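Local coordinates for S-M checkpoint control protein RAD4 (Schizosaccharomyces pombe, PDB 4BU0), which acts in DNA replication and the S-M checkpoint, its first two BRCT domains, which make up this fragment, binding phosphorylated Crb2, at residues K5-F10 with D90-D95; K56-A61 with V177-Y182; P100-C105 with N122-H127; L109-Q114 with T146-K151. All blocks are in the same frame, centred on the assembly; numbering follows the deposited sequence. Where two conformers were deposited one is given.

In the fold
The four contacts run the length of a tandem BRCT pair, from the outer end of the first domain to the phosphopeptide pocket of the second. Interaction 1 packs the chain before the first sheet against the segment beyond helix 74-83; its centre lies about 45 Å from that of interaction 4, across the middle of the chain. Between them, interaction 2 joins the two domains and interaction 3 packs the chain entering the second on the end of helix 116-126. These two touch, V177 CG2 lying 3.3 Å from T101 O and 3.5 Å from C105 SG. Interaction 4 forms part of the phosphopeptide pocket, where T110, N111 and K151 bind a modified peptide side chain; K56, on the helix of interaction 2, also binds one.

Interaction 1 of 4, residues K5-F10 with D90-D95; sequences KPLKGF and DGLLVD
P6 and L92 mark the nearest approach of the two backbones, 7.8 Å between CA atoms, with two overlapping turns (type I at K5-K8, type II at L7-F10) facing a type I' turn at G91-V94 and no hydrogen bond crossing between them. Side chains close the distance. L92 has CG beside its own backbone N (chi1 -65°), and from there its two methyls part: CD2 settles against P6 CB at 3.9 Å, while CD1 approaches the F10 ring obliquely, 3.5 Å from CZ. That same CD1 also lies 3.6 Å from P6 O and meets L7 CD2. In the first BRCT domain this joins the chain leading into strand 11-15 to the segment that follows helix 74-83, whose I75, L78 and W82 pack on L7 and P6; W74 NE1 donates to L92 O. L7 has a second task, because its CD2 sits over the centre of one face of the F10 ring, 3.6 Å above the plane. V94 CG2 comes to the edge of that ring, 4.4 Å from CE2. Cut back to alanine, L92 would probably leave a gap between P6, L7 and F10. The F10 ring also stacks with H46.

Interaction 2 of 4, residues K56-A61 with V177-Y182; sequences KYKFAA and VLEPQY
Y57 and V177 meet where the two BRCT domains of the tandem face each other: helix 55-63 of the first lies against the loop that follows helix 166-174 of the second. One direct hydrogen bond links residues 56-61 to 177-182. V177 N donates to Y57 OH at 2.9 Å, nearly straight at 164°, and the donor lies in the plane of the tyrosine ring, at its edge. The tyrosine gets there because its CG stands anti to the backbone N (chi1 -174°), sending the ring out from the helix toward the second domain. A60 O, accepting from R174 NH2, adds a further bond between the domains.

Apolar contact lies beside the tyrosine bond. The valine side chain crosses the tyrosine at about a right angle, with V177 CB 4.1 Å from Y57 CE1, and both residues also pack on F52. A turn further along the helix, the A61 CB methyl packs against the carbonyl oxygen V177 O at 3.8 Å.

The charged groups meet less directly. E179 crosses K58 at about a right angle, its carboxylate against the lysine's methylene chain, OE2 lying 3.6 Å from K58 CB. The opposite charges do not touch, with K58 NZ 4.7 Å from E179 OE1. Q181 NE2 steadies OE1 by donating to it from above the carboxylate plane. At the other oxygen, a water joins the domains, donating 2.7 Å bonds to both K58 O and E179 OE2.

Interaction 3 of 4, residues P100-C105 with N122-H127; sequences PTLFKC and NYVLKH
At the entry to the second BRCT domain, the turns at P100-C105 pack against the C-terminal end of helix 116-126, where L102 meets H127, the first residue to leave helical angles. The direct polar link is L102 N to H127 O, 2.9 Å with an N-H...O angle of 156°; the donor is tilted 20° from the carbonyl plane. L102 CB lies over the same carbonyl oxygen at 3.4 Å, and P100 CB, from the first residue of the same turn, touches it as well. With CG beside its backbone N (chi1 -57°), the leucine carries CD1 onto the helix end, 3.8 Å from V124 CA and 3.9 Å from H127 CB. A water supplies a second link, accepting from T101 N at 3.0 Å and hydrogen-bonding to H127 ND1. With an alanine at L102, V124 and the CB of H127 would probably lose the methyl that covers them, leaving a gap between the turn and the helix end. The leucine also packs on W167 and L168 of helix 166-174, which places it between two helices of the domain; Y123 and H127 pack on I172 of that same helix, and C105 pairs by backbone hydrogen bond with T130, leading the chain into the parallel sheet.

Interaction 4 of 4, residues L109-Q114 with T146-K151; sequences LTNIGQ and TSSGRK
K151 NZ is held by several groups at once: L109 O accepts from it at 2.8 Å, nearly along the C=O axis, P133 O takes a further bond, and it also bonds a modified side chain of the bound peptide. A water accepts a weak bond from the same ammonium and a sound one from L109 N. The amine reaches this cluster on a chain that is extended beyond CG and runs alongside T110 in the opposite sense, K151 CD 3.9 Å from T110 CB. This is the phosphate pocket familiar from BRCT domains: a threonine at the end of the first strand, the backbone N-H that follows it, and a lysine in the first turn of a helix. Accordingly T110 OG1 and N111 N likewise bond a modified side chain of the peptide, probably the same one, presumably a phosphothreonine of Crb2. T110 directs OG1 there with the hydroxyl anti to its backbone N (chi1 -172°). The N111 side chain fastens the loop ahead of helix 150-157, whose N-cap is G149. Its ND2 donates to S148 O at 2.8 Å and, longer, to T146 O at 3.3 Å; both acceptors lie close to its amide plane, although the donor sits above the carbonyl plane of T146. One more water spans the pocket wall, donating to T110 OG1 at 2.7 Å and to S148 O.

Interaction 1 of 4, residues K5-F10 with D90-D95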
loop_
_atom_site.group_PDB
_atom_site.type_symbol
_atom_site.label_atom_id
_atom_site.label_comp_id
_atom_site.label_asym_id
_atom_site.label_seq_id
_atom_site.Cartn_x
_atom_site.Cartn_y
_atom_site.Cartn_z
ATOM N N LYS A 5 -23.211 -2.911 -18.369
ATOM C CA LYS A 5 -21.948 -3.626 -18.188
ATOM C C LYS A 5 -20.739 -2.685 -18.410
ATOM O O LYS A 5 -19.844 -3.015 -19.213
ATOM C CB LYS A 5 -21.860 -4.895 -19.061
ATOM C CG LYS A 5 -23.106 -5.794 -19.037
ATOM C CD LYS A 5 -23.436 -6.385 -17.667
ATOM C CE LYS A 5 -24.810 -5.969 -17.203
ATOM N NZ LYS A 5 -24.771 -4.719 -16.398
ATOM N N PRO A 6 -20.609 -1.573 -17.636
ATOM C CA PRO A 6 -19.432 -0.700 -17.806
ATOM C C PRO A 6 -18.114 -1.403 -17.529
ATOM O O PRO A 6 -17.092 -0.968 -18.063
ATOM C CB PRO A 6 -19.618 0.402 -16.755
ATOM C CG PRO A 6 -21.021 0.329 -16.336
ATOM C CD PRO A 6 -21.523 -1.049 -16.594
ATOM N N LEU A 7 -18.122 -2.453 -16.640
ATOM C CA LEU A 7 -16.871 -3.140 -16.300
ATOM C C LEU A 7 -16.673 -4.440 -17.066
ATOM O O LEU A 7 -15.859 -5.258 -16.653
ATOM C CB LEU A 7 -16.745 -3.387 -14.785
ATOM C CG LEU A 7 -16.672 -2.125 -13.914
ATOM C CD1 LEU A 7 -16.322 -2.516 -12.478
ATOM C CD2 LEU A 7 -15.606 -1.118 -14.431
ATOM N N LYS A 8 -17.352 -4.620 -18.221
ATOM C CA LYS A 8 -17.068 -5.788 -19.059
ATOM C C LYS A 8 -15.562 -5.816 -19.414
ATOM O O LYS A 8 -14.995 -4.765 -19.732
ATOM C CB LYS A 8 -17.908 -5.724 -20.343
ATOM C CG LYS A 8 -17.679 -6.936 -21.260
ATOM C CD LYS A 8 -18.704 -6.981 -22.394
ATOM C CE LYS A 8 -18.558 -8.254 -23.200
ATOM N NZ LYS A 8 -19.508 -8.306 -24.347
ATOM N N GLY A 9 -14.938 -6.973 -19.236
ATOM C CA GLY A 9 -13.517 -7.107 -19.518
ATOM C C GLY A 9 -12.626 -6.880 -18.313
ATOM O O GLY A 9 -11.435 -7.229 -18.350
ATOM N N PHE A 10 -13.176 -6.275 -17.232
ATOM C CA PHE A 10 -12.385 -6.118 -16.008
ATOM C C PHE A 10 -12.386 -7.413 -15.231
ATOM O O PHE A 10 -13.395 -8.127 -15.224
ATOM C CB PHE A 10 -12.968 -5.007 -15.113
ATOM C CG PHE A 10 -12.698 -3.594 -15.526
ATOM C CD1 PHE A 10 -13.184 -3.097 -16.734
ATOM C CD2 PHE A 10 -12.048 -2.718 -14.662
ATOM C CE1 PHE A 10 -12.948 -1.769 -17.103
ATOM C CE2 PHE A 10 -11.830 -1.379 -15.022
ATOM C CZ PHE A 10 -12.266 -0.919 -16.243
ATOM N N ASP A 90 -14.835 6.894 -19.881
ATOM C CA ASP A 90 -14.009 5.744 -20.154
ATOM C C ASP A 90 -12.961 5.491 -19.075
ATOM O O ASP A 90 -12.419 4.387 -19.042
ATOM C CB ASP A 90 -13.320 5.894 -21.530
ATOM C CG ASP A 90 -12.613 7.215 -21.720
ATOM O OD1 ASP A 90 -13.275 8.267 -21.569
ATOM O OD2 ASP A 90 -11.421 7.198 -22.095
ATOM N N GLY A 91 -12.695 6.476 -18.201
ATOM C CA GLY A 91 -11.737 6.261 -17.117
ATOM C C GLY A 91 -12.325 5.412 -15.999
ATOM O O GLY A 91 -11.571 4.824 -15.217
ATOM N N LEU A 92 -13.669 5.351 -15.919
ATOM C CA LEU A 92 -14.421 4.519 -14.936
ATOM C C LEU A 92 -13.959 4.766 -13.487
ATOM O O LEU A 92 -13.988 3.872 -12.641
ATOM C CB LEU A 92 -14.341 3.039 -15.312
ATOM C CG LEU A 92 -15.054 2.750 -16.661
ATOM C CD1 LEU A 92 -14.591 1.451 -17.250
ATOM C CD2 LEU A 92 -16.583 2.758 -16.483
ATOM N N LEU A 93 -13.585 6.022 -13.213
ATOM C CA LEU A 93 -13.151 6.536 -11.895
ATOM C C LEU A 93 -11.892 5.867 -11.373
ATOM O O LEU A 93 -11.545 6.081 -10.209
ATOM C CB LEU A 93 -14.280 6.434 -10.844
ATOM C CG LEU A 93 -15.596 7.091 -11.254
ATOM C CD1 LEU A 93 -16.648 6.918 -10.152
ATOM C CD2 LEU A 93 -15.421 8.604 -11.519
ATOM N N VAL A 94 -11.188 5.106 -12.209
ATOM C CA VAL A 94 -10.010 4.368 -11.756
ATOM C C VAL A 94 -8.919 5.321 -11.224
ATOM O O VAL A 94 -8.416 5.124 -10.102
ATOM C CB VAL A 94 -9.490 3.435 -12.873
ATOM C CG1 VAL A 94 -8.072 2.895 -12.576
ATOM C CG2 VAL A 94 -10.489 2.302 -13.115
ATOM N N ASP A 95 -8.567 6.361 -12.007
ATOM C CA ASP A 95 -7.479 7.240 -11.560
ATOM C C ASP A 95 -7.793 7.991 -10.283
ATOM O O ASP A 95 -6.859 8.367 -9.579
ATOM C CB ASP A 95 -7.121 8.249 -12.661
ATOM C CG ASP A 95 -6.386 7.662 -13.846
ATOM O OD1 ASP A 95 -5.920 6.504 -13.744
ATOM O OD2 ASP A 95 -6.262 8.366 -14.876
#

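Interaction 2 of 4, residues K56-A61 with V177-Y182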
loop_
_atom_site.group_PDB
_atom_site.type_symbol
_atom_site.label_atom_id
_atom_site.label_comp_id
_atom_site.label_asym_id
_atom_site.label_seq_id
_atom_site.Cartn_x
_atom_site.Cartn_y
_atom_site.Cartn_z
ATOM N N LYS A 56 -0.402 -11.538 -2.547
ATOM C CA LYS A 56 -1.007 -10.981 -3.770
ATOM C C LYS A 56 -0.429 -9.611 -4.081
ATOM O O LYS A 56 -0.076 -9.313 -5.217
ATOM C CB LYS A 56 -2.527 -10.842 -3.630
ATOM C CG LYS A 56 -3.305 -12.163 -3.719
ATOM C CD LYS A 56 -4.790 -11.900 -3.494
ATOM C CE LYS A 56 -5.610 -13.183 -3.616
ATOM N NZ LYS A 56 -7.014 -12.938 -3.178
ATOM N N TYR A 57 -0.358 -8.737 -3.035
ATOM C CA TYR A 57 0.185 -7.414 -3.271
ATOM C C TYR A 57 1.632 -7.498 -3.717
ATOM O O TYR A 57 2.031 -6.832 -4.668
ATOM C CB TYR A 57 0.071 -6.575 -1.983
ATOM C CG TYR A 57 0.478 -5.131 -2.163
ATOM C CD1 TYR A 57 1.826 -4.763 -2.228
ATOM C CD2 TYR A 57 -0.476 -4.119 -2.191
ATOM C CE1 TYR A 57 2.203 -3.434 -2.390
ATOM C CE2 TYR A 57 -0.107 -2.775 -2.328
ATOM C CZ TYR A 57 1.241 -2.438 -2.390
ATOM O OH TYR A 57 1.614 -1.116 -2.519
ATOM N N LYS A 58 2.428 -8.329 -3.019
ATOM C CA LYS A 58 3.844 -8.444 -3.368
ATOM C C LYS A 58 4.037 -8.907 -4.818
ATOM O O LYS A 58 4.937 -8.419 -5.505
ATOM C CB LYS A 58 4.553 -9.399 -2.418
ATOM C CG LYS A 58 4.719 -8.823 -0.999
ATOM C CD LYS A 58 5.351 -9.872 -0.082
ATOM C CE LYS A 58 5.371 -9.369 1.345
ATOM N NZ LYS A 58 5.992 -10.375 2.252
ATOM N N PHE A 59 3.197 -9.872 -5.283
ATOM C CA PHE A 59 3.314 -10.363 -6.654
ATOM C C PHE A 59 3.023 -9.258 -7.655
ATOM O O PHE A 59 3.751 -9.081 -8.621
ATOM C CB PHE A 59 2.340 -11.534 -6.885
ATOM C CG PHE A 59 2.656 -12.281 -8.161
ATOM C CD1 PHE A 59 2.179 -11.830 -9.388
ATOM C CD2 PHE A 59 3.493 -13.392 -8.144
ATOM C CE1 PHE A 59 2.531 -12.485 -10.580
ATOM C CE2 PHE A 59 3.826 -14.055 -9.329
ATOM C CZ PHE A 59 3.356 -13.584 -10.537
ATOM N N ALA A 60 1.934 -8.487 -7.434
ATOM C CA ALA A 60 1.627 -7.401 -8.347
ATOM C C ALA A 60 2.729 -6.346 -8.350
ATOM O O ALA A 60 3.096 -5.867 -9.415
ATOM C CB ALA A 60 0.289 -6.761 -7.970
ATOM N N ALA A 61 3.270 -6.003 -7.157
ATOM C CA ALA A 61 4.317 -4.973 -7.074
ATOM C C ALA A 61 5.595 -5.390 -7.757
ATOM O O ALA A 61 6.287 -4.548 -8.302
ATOM C CB ALA A 61 4.619 -4.646 -5.622
ATOM N N VAL A 177 4.350 -0.246 -2.641
ATOM C CA VAL A 177 5.360 -0.549 -1.638
ATOM C C VAL A 177 6.220 -1.661 -2.161
ATOM O O VAL A 177 5.701 -2.733 -2.522
ATOM C CB VAL A 177 4.699 -0.974 -0.311
ATOM C CG1 VAL A 177 5.739 -1.500 0.702
ATOM C CG2 VAL A 177 3.904 0.190 0.276
ATOM N N LEU A 178 7.533 -1.425 -2.204
ATOM C CA LEU A 178 8.475 -2.467 -2.629
ATOM C C LEU A 178 9.035 -3.194 -1.419
ATOM O O LEU A 178 9.057 -2.664 -0.306
ATOM C CB LEU A 178 9.605 -1.880 -3.475
ATOM C CG LEU A 178 9.108 -1.133 -4.714
ATOM C CD1 LEU A 178 10.279 -0.460 -5.468
ATOM C CD2 LEU A 178 8.314 -2.053 -5.653
ATOM N N GLU A 179 9.505 -4.425 -1.632
ATOM C CA GLU A 179 10.007 -5.266 -0.550
ATOM C C GLU A 179 11.330 -4.719 -0.013
ATOM O O GLU A 179 12.148 -4.158 -0.762
ATOM C CB GLU A 179 10.119 -6.727 -1.002
ATOM C CG GLU A 179 8.741 -7.365 -1.053
ATOM C CD GLU A 179 8.762 -8.797 -1.554
ATOM O OE1 GLU A 179 9.417 -9.642 -0.899
ATOM O OE2 GLU A 179 8.164 -9.067 -2.622
ATOM N N PRO A 180 11.554 -4.895 1.304
ATOM C CA PRO A 180 12.702 -4.239 1.957
ATOM C C PRO A 180 14.069 -4.851 1.671
ATOM O O PRO A 180 15.061 -4.135 1.781
ATOM C CB PRO A 180 12.377 -4.399 3.459
ATOM C CG PRO A 180 11.586 -5.711 3.518
ATOM C CD PRO A 180 10.684 -5.575 2.289
ATOM N N GLN A 181 14.134 -6.149 1.340
ATOM C CA GLN A 181 15.441 -6.805 1.161
ATOM C C GLN A 181 16.225 -6.228 -0.017
ATOM O O GLN A 181 17.441 -6.430 -0.098
ATOM C CB GLN A 181 15.292 -8.329 1.016
ATOM C CG GLN A 181 14.507 -8.795 -0.206
ATOM C CD GLN A 181 13.010 -8.910 0.015
ATOM O OE1 GLN A 181 12.439 -8.265 0.898
ATOM N NE2 GLN A 181 12.351 -9.779 -0.767
ATOM N N TYR A 182 15.552 -5.484 -0.891
ATOM C CA TYR A 182 16.241 -4.875 -2.031
ATOM C C TYR A 182 16.860 -3.518 -1.693
ATOM O O TYR A 182 17.536 -2.918 -2.535
ATOM C CB TYR A 182 15.273 -4.731 -3.204
ATOM C CG TYR A 182 14.674 -6.062 -3.584
ATOM C CD1 TYR A 182 15.467 -7.082 -4.103
ATOM C CD2 TYR A 182 13.336 -6.339 -3.331
ATOM C CE1 TYR A 182 14.932 -8.330 -4.409
ATOM C CE2 TYR A 182 12.780 -7.573 -3.660
ATOM C CZ TYR A 182 13.584 -8.567 -4.186
ATOM O OH TYR A 182 13.050 -9.786 -4.500
HETATM O O HOH W 1 6.920 -7.202 -4.042
#

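Interaction 3 of 4, residues P100-C105 with N122-H127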
loop_
_atom_site.group_PDB
_atom_site.type_symbol
_atom_site.label_atom_id
_atom_site.label_comp_id
_atom_site.label_asym_id
_atom_site.label_seq_id
_atom_site.Cartn_x
_atom_site.Cartn_y
_atom_site.Cartn_z
ATOM N N PRO A 100 -3.420 4.807 -2.315
ATOM C CA PRO A 100 -2.224 5.625 -2.033
ATOM C C PRO A 100 -1.010 4.715 -1.932
ATOM O O PRO A 100 -1.110 3.634 -1.351
ATOM C CB PRO A 100 -2.556 6.274 -0.687
ATOM C CG PRO A 100 -4.084 6.362 -0.701
ATOM C CD PRO A 100 -4.472 5.017 -1.293
ATOM N N THR A 101 0.127 5.133 -2.491
ATOM C CA THR A 101 1.290 4.256 -2.559
ATOM C C THR A 101 1.684 3.707 -1.215
ATOM O O THR A 101 1.980 2.505 -1.100
ATOM C CB THR A 101 2.468 5.010 -3.181
ATOM O OG1 THR A 101 2.085 5.357 -4.519
ATOM C CG2 THR A 101 3.746 4.166 -3.227
ATOM N N LEU A 102 1.689 4.581 -0.177
ATOM C CA LEU A 102 2.139 4.189 1.157
ATOM C C LEU A 102 0.994 3.881 2.132
ATOM O O LEU A 102 1.155 3.960 3.356
ATOM C CB LEU A 102 3.070 5.285 1.719
ATOM C CG LEU A 102 4.285 5.566 0.826
ATOM C CD1 LEU A 102 5.147 6.665 1.440
ATOM C CD2 LEU A 102 5.160 4.297 0.609
ATOM N N PHE A 103 -0.158 3.427 1.587
ATOM C CA PHE A 103 -1.285 3.025 2.404
ATOM C C PHE A 103 -0.817 1.966 3.406
ATOM O O PHE A 103 -0.143 0.986 3.024
ATOM C CB PHE A 103 -2.403 2.477 1.488
ATOM C CG PHE A 103 -3.678 2.156 2.208
ATOM C CD1 PHE A 103 -4.500 3.171 2.687
ATOM C CD2 PHE A 103 -4.052 0.842 2.432
ATOM C CE1 PHE A 103 -5.691 2.867 3.365
ATOM C CE2 PHE A 103 -5.242 0.539 3.097
ATOM C CZ PHE A 103 -6.051 1.555 3.556
ATOM N N LYS A 104 -1.153 2.192 4.680
ATOM C CA LYS A 104 -0.843 1.315 5.815
ATOM C C LYS A 104 0.640 1.316 6.199
ATOM O O LYS A 104 1.009 0.594 7.142
ATOM C CB LYS A 104 -1.318 -0.137 5.628
ATOM C CG LYS A 104 -2.846 -0.275 5.665
ATOM C CD LYS A 104 -3.427 -0.196 7.055
ATOM C CE LYS A 104 -4.808 -0.810 7.115
ATOM N NZ LYS A 104 -5.854 0.121 6.617
ATOM N N CYS A 105 1.472 2.130 5.534
ATOM C CA CYS A 105 2.867 2.238 5.980
ATOM C C CYS A 105 2.914 3.177 7.164
ATOM O O CYS A 105 2.215 4.192 7.182
ATOM C CB CYS A 105 3.788 2.745 4.874
ATOM S SG CYS A 105 4.004 1.587 3.512
ATOM N N ASN A 122 7.576 14.823 4.551
ATOM C CA ASN A 122 6.549 15.367 3.675
ATOM C C ASN A 122 6.120 14.361 2.595
ATOM O O ASN A 122 4.925 14.225 2.323
ATOM C CB ASN A 122 7.059 16.637 3.002
ATOM C CG ASN A 122 5.955 17.435 2.361
ATOM O OD1 ASN A 122 5.021 17.891 3.025
ATOM N ND2 ASN A 122 6.027 17.593 1.053
ATOM N N TYR A 123 7.089 13.660 1.973
ATOM C CA TYR A 123 6.715 12.689 0.929
ATOM C C TYR A 123 5.926 11.507 1.475
ATOM O O TYR A 123 5.028 10.999 0.789
ATOM C CB TYR A 123 7.950 12.156 0.208
ATOM C CG TYR A 123 8.403 13.031 -0.931
ATOM C CD1 TYR A 123 7.791 12.958 -2.180
ATOM C CD2 TYR A 123 9.471 13.904 -0.778
ATOM C CE1 TYR A 123 8.209 13.764 -3.239
ATOM C CE2 TYR A 123 9.901 14.712 -1.831
ATOM C CZ TYR A 123 9.267 14.639 -3.060
ATOM O OH TYR A 123 9.706 15.429 -4.099
ATOM N N VAL A 124 6.251 11.036 2.701
ATOM C CA VAL A 124 5.495 9.949 3.303
ATOM C C VAL A 124 4.044 10.362 3.453
ATOM O O VAL A 124 3.152 9.599 3.111
ATOM C CB VAL A 124 6.116 9.578 4.678
ATOM C CG1 VAL A 124 5.183 8.667 5.499
ATOM C CG2 VAL A 124 7.485 8.921 4.475
ATOM N N LEU A 125 3.810 11.601 3.949
ATOM C CA LEU A 125 2.441 12.067 4.168
ATOM C C LEU A 125 1.713 12.300 2.841
ATOM O O LEU A 125 0.549 11.912 2.717
ATOM C CB LEU A 125 2.472 13.353 5.004
ATOM C CG LEU A 125 3.022 13.203 6.426
ATOM C CD1 LEU A 125 3.159 14.556 7.083
ATOM C CD2 LEU A 125 2.136 12.331 7.278
ATOM N N LYS A 126 2.425 12.873 1.843
ATOM C CA LYS A 126 1.841 13.136 0.511
ATOM C C LYS A 126 1.376 11.835 -0.153
ATOM O O LYS A 126 0.380 11.827 -0.870
ATOM C CB LYS A 126 2.907 13.833 -0.363
ATOM C CG LYS A 126 2.508 14.113 -1.814
ATOM C CD LYS A 126 3.695 14.628 -2.616
ATOM C CE LYS A 126 3.381 14.750 -4.086
ATOM N NZ LYS A 126 4.599 15.082 -4.874
ATOM N N HIS A 127 2.055 10.710 0.145
ATOM C CA HIS A 127 1.710 9.440 -0.488
ATOM C C HIS A 127 0.916 8.498 0.417
ATOM O O HIS A 127 0.837 7.283 0.158
ATOM C CB HIS A 127 2.990 8.804 -1.029
ATOM C CG HIS A 127 3.446 9.541 -2.237
ATOM N ND1 HIS A 127 2.817 9.358 -3.472
ATOM C CD2 HIS A 127 4.354 10.528 -2.354
ATOM C CE1 HIS A 127 3.406 10.206 -4.296
ATOM N NE2 HIS A 127 4.330 10.934 -3.674
HETATM O O HOH W 2 0.132 7.900 -3.564
#

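Interaction 4 of 4, residues L109-Q114 with T146-K151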
loop_
_atom_site.group_PDB
_atom_site.type_symbol
_atom_site.label_atom_id
_atom_site.label_comp_id
_atom_site.label_asym_id
_atom_site.label_seq_id
_atom_site.Cartn_x
_atom_site.Cartn_y
_atom_site.Cartn_z
ATOM N N LEU A 109 12.181 7.550 10.806
ATOM C CA LEU A 109 13.506 7.879 10.262
ATOM C C LEU A 109 14.594 7.838 11.331
ATOM O O LEU A 109 14.299 8.116 12.492
ATOM C CB LEU A 109 13.463 9.349 9.702
ATOM C CG LEU A 109 12.319 9.702 8.768
ATOM C CD1 LEU A 109 12.472 11.133 8.219
ATOM C CD2 LEU A 109 12.252 8.742 7.577
ATOM N N THR A 110 15.837 7.551 10.947
ATOM C CA THR A 110 16.948 7.691 11.890
ATOM C C THR A 110 18.201 8.108 11.164
ATOM O O THR A 110 18.446 7.667 10.039
ATOM C CB THR A 110 17.201 6.416 12.730
ATOM O OG1 THR A 110 18.170 6.685 13.765
ATOM C CG2 THR A 110 17.672 5.218 11.915
ATOM N N ASN A 111 18.996 8.995 11.801
ATOM C CA ASN A 111 20.326 9.362 11.279
ATOM C C ASN A 111 20.280 10.002 9.898
ATOM O O ASN A 111 21.075 9.640 9.009
ATOM C CB ASN A 111 21.251 8.122 11.249
ATOM C CG ASN A 111 21.494 7.473 12.598
ATOM O OD1 ASN A 111 21.400 8.113 13.639
ATOM N ND2 ASN A 111 21.737 6.166 12.590
ATOM N N ILE A 112 19.338 10.913 9.711
ATOM C CA ILE A 112 19.204 11.662 8.465
ATOM C C ILE A 112 19.191 13.129 8.851
ATOM O O ILE A 112 18.441 13.527 9.744
ATOM C CB ILE A 112 17.941 11.255 7.643
ATOM C CG1 ILE A 112 17.976 9.757 7.288
ATOM C CG2 ILE A 112 17.798 12.126 6.371
ATOM C CD1 ILE A 112 16.604 9.203 6.870
ATOM N N GLY A 113 20.016 13.912 8.167
ATOM C CA GLY A 113 20.098 15.339 8.417
ATOM C C GLY A 113 19.063 16.153 7.678
ATOM O O GLY A 113 18.341 15.643 6.820
ATOM N N GLN A 114 19.026 17.448 7.983
ATOM C CA GLN A 114 18.142 18.401 7.342
ATOM C C GLN A 114 18.831 19.030 6.143
ATOM O O GLN A 114 20.063 19.132 6.161
ATOM C CB GLN A 114 17.715 19.503 8.327
ATOM C CG GLN A 114 16.822 18.981 9.458
ATOM C CD GLN A 114 15.438 18.554 9.032
ATOM O OE1 GLN A 114 15.128 18.370 7.847
ATOM N NE2 GLN A 114 14.590 18.311 10.015
ATOM N N THR A 146 22.303 5.591 8.485
ATOM C CA THR A 146 23.422 4.722 8.881
ATOM C C THR A 146 22.890 3.585 9.731
ATOM O O THR A 146 21.856 3.747 10.374
ATOM C CB THR A 146 24.524 5.482 9.649
ATOM O OG1 THR A 146 23.978 6.043 10.838
ATOM C CG2 THR A 146 25.234 6.544 8.809
ATOM N N SER A 147 23.590 2.436 9.732
ATOM C CA SER A 147 23.205 1.241 10.483
ATOM C C SER A 147 23.745 1.283 11.924
ATOM O O SER A 147 24.544 0.430 12.322
ATOM C CB SER A 147 23.684 -0.018 9.765
ATOM O OG SER A 147 25.083 0.072 9.546
ATOM N N SER A 148 23.290 2.265 12.712
ATOM C CA SER A 148 23.684 2.409 14.119
ATOM C C SER A 148 22.688 3.272 14.878
ATOM O O SER A 148 21.884 3.985 14.264
ATOM C CB SER A 148 25.081 3.027 14.225
ATOM O OG SER A 148 25.086 4.368 13.770
ATOM N N GLY A 149 22.769 3.240 16.208
ATOM C CA GLY A 149 21.902 4.080 17.009
ATOM C C GLY A 149 20.767 3.302 17.637
ATOM O O GLY A 149 20.520 2.131 17.321
ATOM N N ARG A 150 20.054 3.996 18.522
ATOM C CA ARG A 150 19.005 3.405 19.341
ATOM C C ARG A 150 17.807 2.936 18.514
ATOM O O ARG A 150 17.267 1.859 18.780
ATOM C CB ARG A 150 18.546 4.393 20.407
ATOM C CG ARG A 150 19.615 4.615 21.504
ATOM C CD ARG A 150 19.296 5.845 22.330
ATOM N NE ARG A 150 18.029 5.683 23.046
ATOM C CZ ARG A 150 17.445 6.619 23.784
ATOM N NH1 ARG A 150 18.016 7.805 23.939
ATOM N NH2 ARG A 150 16.287 6.373 24.380
ATOM N N LYS A 151 17.368 3.750 17.541
ATOM C CA LYS A 151 16.229 3.301 16.724
ATOM C C LYS A 151 16.647 2.098 15.900
ATOM O O LYS A 151 15.891 1.135 15.777
ATOM C CB LYS A 151 15.743 4.430 15.791
ATOM C CG LYS A 151 14.880 5.464 16.475
ATOM C CD LYS A 151 14.442 6.528 15.451
ATOM C CE LYS A 151 13.496 7.555 16.007
ATOM N NZ LYS A 151 13.197 8.619 14.980
HETATM O O HOH W 3 11.278 9.579 12.682
HETATM O O HOH W 4 19.280 4.569 15.091
#